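Local coordinates for protein precorrin-2 dehydrogenase (Bacillus megaterium, PDB 3DFZ) that catalyses the NAD-dependent dehydrogenation of precorrin-2 to sirohydrochlorin, a precursor of both siroheme and, by the anaerobic route, adenosylcobalamin, at residues L29-L35 with N91-V96; T44-K48 with S65-W71; R137-L142 with Y165-T170; L196-I200 with F215-I219. All blocks are in the same frame, centred on the assembly; numbering follows the deposited sequence.

Contact 1. Residues L29-L35 with N91-V96. With GOL (glycerol), chain I.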
# COMPACT_ATOMS: atom_id res chain seq x y z
N LEU B 29 7.52 3.37 -9.70
CA LEU B 29 7.76 2.73 -11.00
C LEU B 29 8.45 3.61 -12.06
O LEU B 29 8.67 3.14 -13.16
CB LEU B 29 6.43 2.23 -11.57
CG LEU B 29 5.57 1.20 -10.81
CD1 LEU B 29 4.26 0.93 -11.55
CD2 LEU B 29 6.34 -0.10 -10.56
N LYS B 30 8.75 4.87 -11.75
CA LYS B 30 9.50 5.75 -12.68
C LYS B 30 10.80 5.11 -13.22
O LYS B 30 11.71 4.79 -12.45
CB LYS B 30 9.83 7.06 -12.00
CG LYS B 30 10.61 8.05 -12.84
CD LYS B 30 10.84 9.31 -12.04
CE LYS B 30 11.96 10.18 -12.61
NZ LYS B 30 11.48 11.10 -13.69
N GLY B 31 10.89 4.92 -14.54
CA GLY B 31 12.09 4.32 -15.12
C GLY B 31 12.29 2.85 -14.75
O GLY B 31 13.42 2.35 -14.78
N ARG B 32 11.21 2.15 -14.42
CA ARG B 32 11.22 0.69 -14.26
C ARG B 32 10.37 0.05 -15.34
O ARG B 32 9.34 0.59 -15.73
CB ARG B 32 10.64 0.27 -12.91
CG ARG B 32 11.17 1.03 -11.75
CD ARG B 32 12.57 0.58 -11.45
NE ARG B 32 13.06 1.22 -10.24
CZ ARG B 32 13.98 0.70 -9.43
NH1 ARG B 32 14.52 -0.49 -9.70
NH2 ARG B 32 14.36 1.38 -8.35
N SER B 33 10.79 -1.14 -15.76
CA SER B 33 10.02 -1.93 -16.68
C SER B 33 8.80 -2.56 -16.01
O SER B 33 8.93 -3.15 -14.91
CB SER B 33 10.90 -3.03 -17.27
OG SER B 33 11.30 -3.96 -16.28
N VAL B 34 7.65 -2.46 -16.68
CA VAL B 34 6.37 -3.05 -16.24
C VAL B 34 5.73 -3.93 -17.33
O VAL B 34 5.42 -3.44 -18.42
CB VAL B 34 5.35 -1.96 -15.80
CG1 VAL B 34 3.96 -2.55 -15.58
CG2 VAL B 34 5.84 -1.23 -14.54
N LEU B 35 5.51 -5.21 -17.02
CA LEU B 35 4.82 -6.10 -17.95
C LEU B 35 3.38 -6.35 -17.53
O LEU B 35 3.11 -6.83 -16.44
CB LEU B 35 5.58 -7.43 -18.10
CG LEU B 35 5.01 -8.49 -19.06
CD1 LEU B 35 5.16 -8.10 -20.54
CD2 LEU B 35 5.63 -9.84 -18.78
N ASN B 91 13.51 -9.69 -17.67
CA ASN B 91 14.08 -8.46 -17.13
C ASN B 91 12.99 -7.45 -16.82
O ASN B 91 13.07 -6.29 -17.22
CB ASN B 91 15.09 -7.86 -18.13
CG ASN B 91 16.53 -8.30 -17.87
OD1 ASN B 91 17.21 -7.75 -17.00
ND2 ASN B 91 17.01 -9.28 -18.66
N VAL B 92 11.97 -7.92 -16.09
CA VAL B 92 10.79 -7.12 -15.76
C VAL B 92 10.70 -6.91 -14.26
O VAL B 92 10.62 -7.87 -13.48
CB VAL B 92 9.47 -7.76 -16.28
CG1 VAL B 92 8.38 -6.72 -16.36
CG2 VAL B 92 9.66 -8.40 -17.62
N PHE B 93 10.74 -5.64 -13.85
CA PHE B 93 10.58 -5.26 -12.46
C PHE B 93 9.20 -5.61 -11.85
O PHE B 93 9.13 -6.25 -10.80
CB PHE B 93 10.87 -3.77 -12.32
CG PHE B 93 10.68 -3.22 -10.93
CD1 PHE B 93 11.62 -3.49 -9.93
CD2 PHE B 93 9.60 -2.38 -10.63
CE1 PHE B 93 11.48 -2.96 -8.65
CE2 PHE B 93 9.44 -1.85 -9.34
CZ PHE B 93 10.39 -2.14 -8.35
N PHE B 94 8.11 -5.20 -12.50
CA PHE B 94 6.75 -5.42 -11.99
C PHE B 94 5.89 -6.10 -13.03
O PHE B 94 5.72 -5.58 -14.14
CB PHE B 94 6.11 -4.09 -11.57
CG PHE B 94 4.72 -4.21 -10.96
CD1 PHE B 94 3.75 -3.27 -11.27
CD2 PHE B 94 4.40 -5.23 -10.05
CE1 PHE B 94 2.48 -3.35 -10.70
CE2 PHE B 94 3.14 -5.32 -9.49
CZ PHE B 94 2.17 -4.37 -9.81
N ILE B 95 5.33 -7.25 -12.67
CA ILE B 95 4.46 -8.01 -13.55
C ILE B 95 3.03 -7.97 -13.04
O ILE B 95 2.77 -8.31 -11.88
CB ILE B 95 4.95 -9.49 -13.67
CG1 ILE B 95 6.27 -9.53 -14.44
CG2 ILE B 95 3.92 -10.39 -14.34
CD1 ILE B 95 6.81 -10.95 -14.68
N VAL B 96 2.11 -7.54 -13.90
CA VAL B 96 0.69 -7.63 -13.61
C VAL B 96 0.13 -8.73 -14.51
O VAL B 96 0.31 -8.69 -15.74
CB VAL B 96 -0.06 -6.27 -13.90
CG1 VAL B 96 -1.56 -6.41 -13.60
CG2 VAL B 96 0.52 -5.12 -13.09
C1 GOL I . 14.42 -1.84 -15.61
O1 GOL I . 13.53 -1.69 -14.53
C2 GOL I . 14.90 -3.28 -15.77
O2 GOL I . 14.09 -4.16 -15.01
C3 GOL I . 16.38 -3.39 -15.39
O3 GOL I . 17.23 -3.09 -16.49

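Contact 2. Residues T44-K48 with S65-W71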
# COMPACT_ATOMS: atom_id res chain seq x y z
N THR B 44 -6.70 -3.24 -18.65
CA THR B 44 -6.95 -1.82 -18.92
C THR B 44 -7.07 -1.02 -17.61
O THR B 44 -6.42 0.03 -17.46
CB THR B 44 -8.24 -1.66 -19.74
OG1 THR B 44 -8.11 -2.40 -20.95
CG2 THR B 44 -8.52 -0.20 -20.06
N ARG B 45 -7.88 -1.53 -16.69
CA ARG B 45 -8.10 -0.89 -15.39
C ARG B 45 -6.78 -0.79 -14.62
O ARG B 45 -6.45 0.28 -14.10
CB ARG B 45 -9.20 -1.64 -14.62
CG ARG B 45 -9.17 -1.52 -13.09
CD ARG B 45 -10.59 -1.57 -12.44
NE ARG B 45 -11.60 -2.31 -13.21
CZ ARG B 45 -11.87 -3.61 -13.08
NH1 ARG B 45 -11.21 -4.37 -12.20
NH2 ARG B 45 -12.82 -4.16 -13.84
N ARG B 46 -6.01 -1.88 -14.60
CA ARG B 46 -4.70 -1.90 -13.93
C ARG B 46 -3.71 -0.85 -14.50
O ARG B 46 -3.10 -0.13 -13.73
CB ARG B 46 -4.08 -3.30 -13.96
CG ARG B 46 -4.76 -4.34 -13.08
CD ARG B 46 -4.56 -4.04 -11.57
NE ARG B 46 -5.06 -5.11 -10.69
CZ ARG B 46 -6.33 -5.26 -10.31
NH1 ARG B 46 -7.26 -4.42 -10.74
NH2 ARG B 46 -6.67 -6.26 -9.50
N ILE B 47 -3.58 -0.80 -15.83
CA ILE B 47 -2.68 0.13 -16.55
C ILE B 47 -3.01 1.59 -16.25
O ILE B 47 -2.12 2.39 -15.98
CB ILE B 47 -2.70 -0.11 -18.10
CG1 ILE B 47 -2.04 -1.45 -18.45
CG2 ILE B 47 -2.03 1.03 -18.85
CD1 ILE B 47 -2.62 -2.12 -19.70
N LYS B 48 -4.30 1.94 -16.31
CA LYS B 48 -4.77 3.25 -15.88
C LYS B 48 -4.08 3.72 -14.61
O LYS B 48 -3.66 4.87 -14.54
CB LYS B 48 -6.28 3.25 -15.67
CG LYS B 48 -7.05 4.01 -16.73
CD LYS B 48 -8.40 3.32 -17.03
CE LYS B 48 -9.23 4.09 -18.07
NZ LYS B 48 -10.33 3.25 -18.65
N SER B 65 -7.33 -3.90 -25.86
CA SER B 65 -8.55 -3.06 -25.91
C SER B 65 -8.35 -1.72 -26.64
O SER B 65 -7.21 -1.26 -26.82
CB SER B 65 -9.11 -2.84 -24.49
OG SER B 65 -8.15 -2.19 -23.66
N ALA B 66 -9.46 -1.11 -27.05
CA ALA B 66 -9.47 0.19 -27.73
C ALA B 66 -8.73 1.31 -26.97
O ALA B 66 -8.23 2.28 -27.58
CB ALA B 66 -10.92 0.61 -27.99
N GLU B 67 -8.72 1.19 -25.65
CA GLU B 67 -8.06 2.15 -24.76
C GLU B 67 -6.56 1.88 -24.66
O GLU B 67 -5.77 2.81 -24.70
CB GLU B 67 -8.72 2.17 -23.38
CG GLU B 67 -9.33 0.85 -22.96
CD GLU B 67 -10.85 0.84 -22.96
OE1 GLU B 67 -11.46 1.71 -22.30
OE2 GLU B 67 -11.44 -0.04 -23.62
N ILE B 68 -6.17 0.61 -24.55
CA ILE B 68 -4.76 0.24 -24.67
C ILE B 68 -4.20 0.70 -26.04
O ILE B 68 -3.12 1.29 -26.11
CB ILE B 68 -4.50 -1.26 -24.37
CG1 ILE B 68 -4.98 -1.62 -22.95
CG2 ILE B 68 -3.02 -1.59 -24.51
CD1 ILE B 68 -5.09 -3.13 -22.65
N ASN B 69 -4.96 0.45 -27.11
CA ASN B 69 -4.62 0.94 -28.45
C ASN B 69 -4.39 2.43 -28.51
O ASN B 69 -3.41 2.88 -29.10
CB ASN B 69 -5.69 0.52 -29.46
CG ASN B 69 -5.39 -0.81 -30.08
OD1 ASN B 69 -4.46 -0.92 -30.86
ND2 ASN B 69 -6.16 -1.84 -29.72
N GLU B 70 -5.29 3.20 -27.91
CA GLU B 70 -5.17 4.66 -27.86
C GLU B 70 -3.93 5.11 -27.07
O GLU B 70 -3.24 6.06 -27.47
CB GLU B 70 -6.44 5.29 -27.30
CG GLU B 70 -6.46 6.84 -27.19
CD GLU B 70 -6.21 7.61 -28.50
OE1 GLU B 70 -6.05 7.02 -29.60
OE2 GLU B 70 -6.16 8.86 -28.43
N TRP B 71 -3.65 4.43 -25.95
CA TRP B 71 -2.44 4.67 -25.16
C TRP B 71 -1.16 4.30 -25.92
O TRP B 71 -0.16 5.00 -25.84
CB TRP B 71 -2.51 3.89 -23.83
CG TRP B 71 -3.57 4.38 -22.88
CD1 TRP B 71 -3.98 5.68 -22.69
CD2 TRP B 71 -4.34 3.58 -21.96
NE1 TRP B 71 -4.95 5.73 -21.72
CE2 TRP B 71 -5.19 4.46 -21.25
CE3 TRP B 71 -4.38 2.21 -21.66
CZ2 TRP B 71 -6.09 4.01 -20.26
CZ3 TRP B 71 -5.28 1.76 -20.67
CH2 TRP B 71 -6.12 2.67 -20.00

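Contact 3. Residues R137-L142 with Y165-T170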
# COMPACT_ATOMS: atom_id res chain seq x y z
N ARG B 137 -9.87 12.32 -2.33
CA ARG B 137 -10.53 13.65 -2.27
C ARG B 137 -9.46 14.70 -2.53
O ARG B 137 -8.79 15.15 -1.61
CB ARG B 137 -11.23 13.92 -0.92
CG ARG B 137 -12.40 13.00 -0.63
CD ARG B 137 -13.55 13.14 -1.65
NE ARG B 137 -14.67 12.32 -1.22
CZ ARG B 137 -15.72 12.01 -1.96
NH1 ARG B 137 -15.79 12.43 -3.23
NH2 ARG B 137 -16.70 11.28 -1.45
N GLY B 138 -9.28 15.06 -3.79
CA GLY B 138 -8.18 15.93 -4.19
C GLY B 138 -6.89 15.19 -3.92
O GLY B 138 -6.71 14.04 -4.34
N ARG B 139 -6.02 15.84 -3.16
CA ARG B 139 -4.77 15.22 -2.73
C ARG B 139 -4.95 14.14 -1.64
O ARG B 139 -4.04 13.35 -1.40
CB ARG B 139 -3.79 16.30 -2.29
CG ARG B 139 -3.46 17.29 -3.41
CD ARG B 139 -2.59 18.47 -2.96
NE ARG B 139 -2.27 19.33 -4.11
CZ ARG B 139 -3.08 20.28 -4.58
NH1 ARG B 139 -4.25 20.52 -3.99
NH2 ARG B 139 -2.72 21.00 -5.64
N LEU B 140 -6.10 14.08 -0.99
CA LEU B 140 -6.26 13.07 0.05
C LEU B 140 -6.50 11.77 -0.66
O LEU B 140 -7.35 11.68 -1.54
CB LEU B 140 -7.43 13.36 1.03
CG LEU B 140 -7.84 12.26 2.03
CD1 LEU B 140 -6.76 11.95 3.08
CD2 LEU B 140 -9.16 12.60 2.79
N SER B 141 -5.78 10.76 -0.22
CA SER B 141 -5.97 9.46 -0.74
C SER B 141 -6.12 8.45 0.39
O SER B 141 -5.36 8.46 1.33
CB SER B 141 -4.78 9.13 -1.66
OG SER B 141 -4.93 7.84 -2.16
N LEU B 142 -7.12 7.58 0.27
CA LEU B 142 -7.34 6.46 1.19
C LEU B 142 -7.26 5.14 0.43
O LEU B 142 -7.84 4.98 -0.63
CB LEU B 142 -8.72 6.60 1.91
CG LEU B 142 -8.80 7.80 2.86
CD1 LEU B 142 -10.16 7.94 3.53
CD2 LEU B 142 -7.73 7.73 3.93
N TYR B 165 -15.77 11.23 4.56
CA TYR B 165 -14.83 12.14 3.95
C TYR B 165 -15.42 12.47 2.57
O TYR B 165 -15.25 11.72 1.60
CB TYR B 165 -13.45 11.48 3.85
CG TYR B 165 -12.89 11.08 5.23
CD1 TYR B 165 -13.18 9.84 5.79
CD2 TYR B 165 -12.11 11.95 5.95
CE1 TYR B 165 -12.69 9.50 7.04
CE2 TYR B 165 -11.63 11.61 7.22
CZ TYR B 165 -11.92 10.40 7.75
OH TYR B 165 -11.43 10.07 9.01
N ASP B 166 -16.16 13.58 2.51
CA ASP B 166 -16.77 14.01 1.26
C ASP B 166 -15.91 15.07 0.56
O ASP B 166 -14.71 15.24 0.90
CB ASP B 166 -18.23 14.42 1.43
CG ASP B 166 -18.43 15.80 2.11
OD1 ASP B 166 -17.46 16.51 2.48
OD2 ASP B 166 -19.62 16.19 2.24
N GLU B 167 -16.53 15.77 -0.39
CA GLU B 167 -15.86 16.77 -1.23
C GLU B 167 -15.29 17.96 -0.48
O GLU B 167 -14.49 18.69 -1.05
CB GLU B 167 -16.81 17.29 -2.32
CG GLU B 167 -17.18 16.25 -3.37
CD GLU B 167 -18.38 15.41 -2.97
OE1 GLU B 167 -18.79 15.45 -1.78
OE2 GLU B 167 -18.91 14.70 -3.85
N SER B 168 -15.68 18.16 0.78
CA SER B 168 -15.01 19.15 1.63
C SER B 168 -13.52 18.86 1.75
O SER B 168 -12.74 19.80 1.83
CB SER B 168 -15.62 19.24 3.03
OG SER B 168 -15.45 18.03 3.74
N TYR B 169 -13.12 17.59 1.77
CA TYR B 169 -11.68 17.27 1.86
C TYR B 169 -10.92 17.60 0.56
O TYR B 169 -9.72 17.86 0.58
CB TYR B 169 -11.47 15.82 2.30
CG TYR B 169 -11.79 15.62 3.77
CD1 TYR B 169 -10.78 15.68 4.72
CD2 TYR B 169 -13.10 15.42 4.21
CE1 TYR B 169 -11.05 15.54 6.07
CE2 TYR B 169 -13.38 15.26 5.56
CZ TYR B 169 -12.35 15.33 6.48
OH TYR B 169 -12.60 15.14 7.82
N THR B 170 -11.63 17.65 -0.56
CA THR B 170 -11.00 17.98 -1.83
C THR B 170 -10.51 19.43 -1.83
O THR B 170 -9.35 19.69 -2.18
CB THR B 170 -11.95 17.69 -3.01
OG1 THR B 170 -12.44 16.34 -2.91
CG2 THR B 170 -11.24 17.87 -4.33
O HOH W 1 -6.68 18.60 -3.13

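Contact 4. Residues L196-I200 with F215-I219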
# COMPACT_ATOMS: atom_id res chain seq x y z
N LEU B 196 2.65 26.22 12.93
CA LEU B 196 1.77 26.73 11.88
C LEU B 196 1.06 25.59 11.13
O LEU B 196 -0.15 25.60 10.98
CB LEU B 196 2.54 27.63 10.90
CG LEU B 196 2.92 29.03 11.38
CD1 LEU B 196 3.96 29.68 10.46
CD2 LEU B 196 1.67 29.93 11.52
N LEU B 197 1.84 24.61 10.68
CA LEU B 197 1.28 23.45 9.99
C LEU B 197 0.37 22.54 10.86
O LEU B 197 -0.51 21.85 10.34
CB LEU B 197 2.40 22.65 9.31
CG LEU B 197 3.13 23.35 8.15
CD1 LEU B 197 4.56 22.85 8.02
CD2 LEU B 197 2.39 23.18 6.86
N THR B 198 0.57 22.58 12.19
CA THR B 198 -0.29 21.89 13.16
C THR B 198 -1.62 22.61 13.35
O THR B 198 -2.68 21.98 13.42
CB THR B 198 0.39 21.82 14.56
OG1 THR B 198 1.70 21.30 14.41
CG2 THR B 198 -0.37 20.91 15.51
N GLU B 199 -1.52 23.94 13.43
CA GLU B 199 -2.60 24.86 13.77
C GLU B 199 -3.85 24.65 12.88
O GLU B 199 -4.98 24.74 13.34
CB GLU B 199 -2.07 26.29 13.62
CG GLU B 199 -2.99 27.39 14.11
CD GLU B 199 -2.24 28.66 14.52
OE1 GLU B 199 -1.78 29.39 13.60
OE2 GLU B 199 -2.12 28.92 15.75
N ILE B 200 -3.59 24.31 11.63
CA ILE B 200 -4.58 24.34 10.58
C ILE B 200 -5.26 22.98 10.39
O ILE B 200 -5.96 22.80 9.42
CB ILE B 200 -3.94 24.84 9.22
CG1 ILE B 200 -2.76 23.96 8.81
CG2 ILE B 200 -3.52 26.28 9.36
CD1 ILE B 200 -2.10 24.33 7.41
N PHE B 215 -5.95 32.93 7.48
CA PHE B 215 -4.69 32.27 7.79
C PHE B 215 -3.67 32.45 6.66
O PHE B 215 -2.49 32.70 6.92
CB PHE B 215 -4.86 30.77 8.04
CG PHE B 215 -3.58 30.09 8.41
CD1 PHE B 215 -3.07 30.19 9.71
CD2 PHE B 215 -2.86 29.37 7.46
CE1 PHE B 215 -1.86 29.57 10.05
CE2 PHE B 215 -1.66 28.76 7.78
CZ PHE B 215 -1.15 28.86 9.08
N LEU B 216 -4.15 32.35 5.41
CA LEU B 216 -3.33 32.64 4.23
C LEU B 216 -2.76 34.05 4.30
O LEU B 216 -1.57 34.24 4.08
CB LEU B 216 -4.11 32.47 2.91
CG LEU B 216 -4.50 31.03 2.57
CD1 LEU B 216 -5.60 30.99 1.51
CD2 LEU B 216 -3.26 30.20 2.16
N GLN B 217 -3.63 35.03 4.62
CA GLN B 217 -3.22 36.42 4.79
C GLN B 217 -2.18 36.56 5.90
O GLN B 217 -1.25 37.34 5.79
CB GLN B 217 -4.43 37.31 5.14
CG GLN B 217 -5.53 37.42 4.09
CD GLN B 217 -6.62 38.44 4.48
OE1 GLN B 217 -6.38 39.66 4.46
NE2 GLN B 217 -7.81 37.94 4.86
N GLN B 218 -2.38 35.81 6.99
CA GLN B 218 -1.50 35.86 8.15
C GLN B 218 -0.06 35.42 7.84
O GLN B 218 0.89 36.09 8.23
CB GLN B 218 -2.08 35.03 9.28
CG GLN B 218 -1.09 34.67 10.37
CD GLN B 218 -1.71 33.83 11.45
OE1 GLN B 218 -2.94 33.73 11.53
NE2 GLN B 218 -0.86 33.21 12.29
N ILE B 219 0.08 34.29 7.15
CA ILE B 219 1.39 33.76 6.79
C ILE B 219 2.06 34.54 5.65
O ILE B 219 3.13 34.17 5.18
CB ILE B 219 1.37 32.23 6.52
CG1 ILE B 219 0.46 31.86 5.34
CG2 ILE B 219 1.02 31.48 7.80
CD1 ILE B 219 0.43 30.37 4.97

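Contact 1. Residues L29-L35 with N91-V96
The hydroxyl of Ser33 works as both donor and acceptor here: OG gives its proton to Asn91 O at 3.1 Å, on a carbonyl lone pair, and receives the backbone N-H of Phe93 at 3.0 Å in a fairly straight bond (162°). With OG set between the backbone N and the carbonyl carbon (chi1 66°), the hydroxyl reaches the bend of chain just before strand 94-97. A glycerol, probably picked up from the crystallisation solution, sits beside it, accepting from Ser33 N through O1 and donating to Asn91 O through O2. From there the two segments run on as parallel neighbours. Phe94 N gives to Ser33 O, Leu35 N to Phe94 O at 2.9 Å, and Val96 N to Leu35 O at 2.8 Å. This is the pairing of strands 33-37 and 94-97 in the five-stranded parallel sheet of a Rossmann-type NAD-binding domain, with strand order 3-2-1-4-5, where the first and fourth strands adjoin.

Just before strand 33-37, the side chain of Arg32, bent at chi2, crosses the Phe93 ring. Its CD stands over the ring centre, 4.2 Å from the centroid, and the guanidinium follows in a cation-pi contact, its plane 28° from that of the ring. NH1 is also hydrogen-bonded to Asn114 O of the second subunit. Leu29 CD2 meets the same ring at its edge, 3.8 Å from Phe93 CE2. Val34 and Phe94 lie side by side on one face of the sheet, where Val34 also touches Phe50 of helix 41-50; on the other face Leu35 CB presses tightly against Val92 CG1.

Contact 2. Residues T44-K48 with S65-W71
Thr44 and Ser65 make the polar link between the two helices: Ser65 OG gives its proton to Thr44 OG1 at 2.7 Å. Thr44 OG1 is also bonded to Gly40 O, one turn back, so this hydroxyl is gripped twice. Ser65 stands at the N-cap position of helix 66-73.

The charged pair is looser. Lys48 NZ lies 4.1 Å from Glu67 OE1, too far for a salt bridge.

Apolar contact centres on Trp71. Lys48 crosses the indole at about a right angle, its CG 3.7 Å from Trp71 CH2 and its CD at the ring edge, in plane. Ile47 meets it with CG2, the branch anti to the backbone N, 3.8 Å from Trp71 CZ3. The other branch of Ile47 ends in CD1, which reaches Ile68 CD1 at 4.0 Å; both isoleucines also rest on Val59 and Leu77 of the sheet beneath. A polar atom also meets the indole: Thr44 O lies near its plane, 3.7 Å from Trp71 CH2.

The helices are those that follow the first two strands of the Rossmann-type fold; over residues 44-48 and 66-71 the axes come to 10.4 Å, with 37° between their directions. The joint is therefore mainly hydrophobic towards the sheet, with a hydroxyl pair near the helix starts and a probably weak charge attraction between Lys48 and Glu67.

Contact 3. Residues R137-L142 with Y165-T170
Arg137 opens a type II' beta turn, Arg137 to Leu140, that joins the two strands of a beta hairpin, and it faces the bend where helix 151-164 gives way to helix 168-184. The contact thus ties the hairpin of the central region to the start of the helical C-terminal part. Leu142 and Ser141 also pair with an antiparallel strand of the second subunit, so the sheet continues through the dimer interface.

The arginine chain, bent at chi2 (-62°), brings its guanidinium edge to the carbonyl of Tyr165. NE gives the main bond, 2.9 Å to Tyr165 O with the oxygen in the guanidinium plane, and NH2 adds a weak one. NH2 also gives to Ser162 O, so the group is held by the carbonyls of Ser162 and Tyr165, at the end of helix 151-164. The backbone at Asp166 and Glu167 lies over one guanidinium face; the Glu167 carboxylate is 3.9 Å from Arg137 NH1 through OE2, a long salt bridge of charges alone. Asp166 caps the next helix, its OD1 accepting from both the N and the OG of Ser168.

Packing fills the rest. Leu140 and Tyr169 run side by side, with Leu140 CD2 4.0 Å from Tyr169 CD1, and Leu142 CD1 approaches Tyr165 CD1. Gly138, with positive phi, lies close against the first turn of helix 168-184, where Thr170 CG2, anti to the backbone N, rests 3.5 Å from Gly138 N. One water joins the two segments, donating to Thr170 O at 3.0 Å and accepting from Arg139 N at 2.8 Å.

Contact 4. Residues L196-I200 with F215-I219
The Phe215 ring has Ile200 on one face, with Glu199 at its edge. Ile200 CG2 stands almost exactly over the ring centre, 3.5 Å from the centroid and 12° off the normal, a close CH-pi contact in which the two side chains cross at about a right angle. The methyl gets there because CG2 is the branch anti to the carbonyl carbon, while CG1 takes the position between N and C (chi1 58°). Near the plane of the ring, Glu199 OE1 comes to 3.6 Å from Phe215 CE1, its carboxylate turned 89° to the ring, so an oxygen meets the hydrogen-bearing rim. The amide of Gln218 comes towards the same carboxylate from the opposite direction, its plane turned well away from the carboxylate's and Gln218 NE2 still 4.1 Å from Glu199 OE1.

Leu196 adds its CD2, which approaches Phe215 CE1 obliquely at 3.8 Å and touches Ile219 CG2 at 4.1 Å. Four of these residues are buried, and the pair of segments joins the end of helix 190-199 to the end of helix 209-218 in the all-helical C-terminal part. Cys179 of helix 168-184 and Tyr205 of helix 203-207 also touch both Ile200 and Phe215.

The contact is mainly apolar packing and is probably held largely by dispersion. The carboxylate oxygen beside the ring edge probably gains a modest electrostatic attraction, since the ring hydrogens carry a partial positive charge.

Contacts 1 and 2 belong to the same NAD-binding domain, their centres 17 Å apart, and they touch where Val96 CG1 meets Arg46 CG at 3.8 Å. Strand 33-37 leads straight into helix 41-50, so the sheet pairing and the helix pairing share one beta-alpha unit. The NAD-binding positions inferred by similarity lie close by: the side chain of Ile42 is about 7 Å from that of Val96, and that of Thr41 about 6 Å from that of Thr44. Contacts 3 and 4 lie away from those sites, their centres 20 Å apart. Contact 1 and contact 4, centres 41 Å apart, lie on opposite sides of the chain's centre, while contacts 1 and 3 both meet the second subunit.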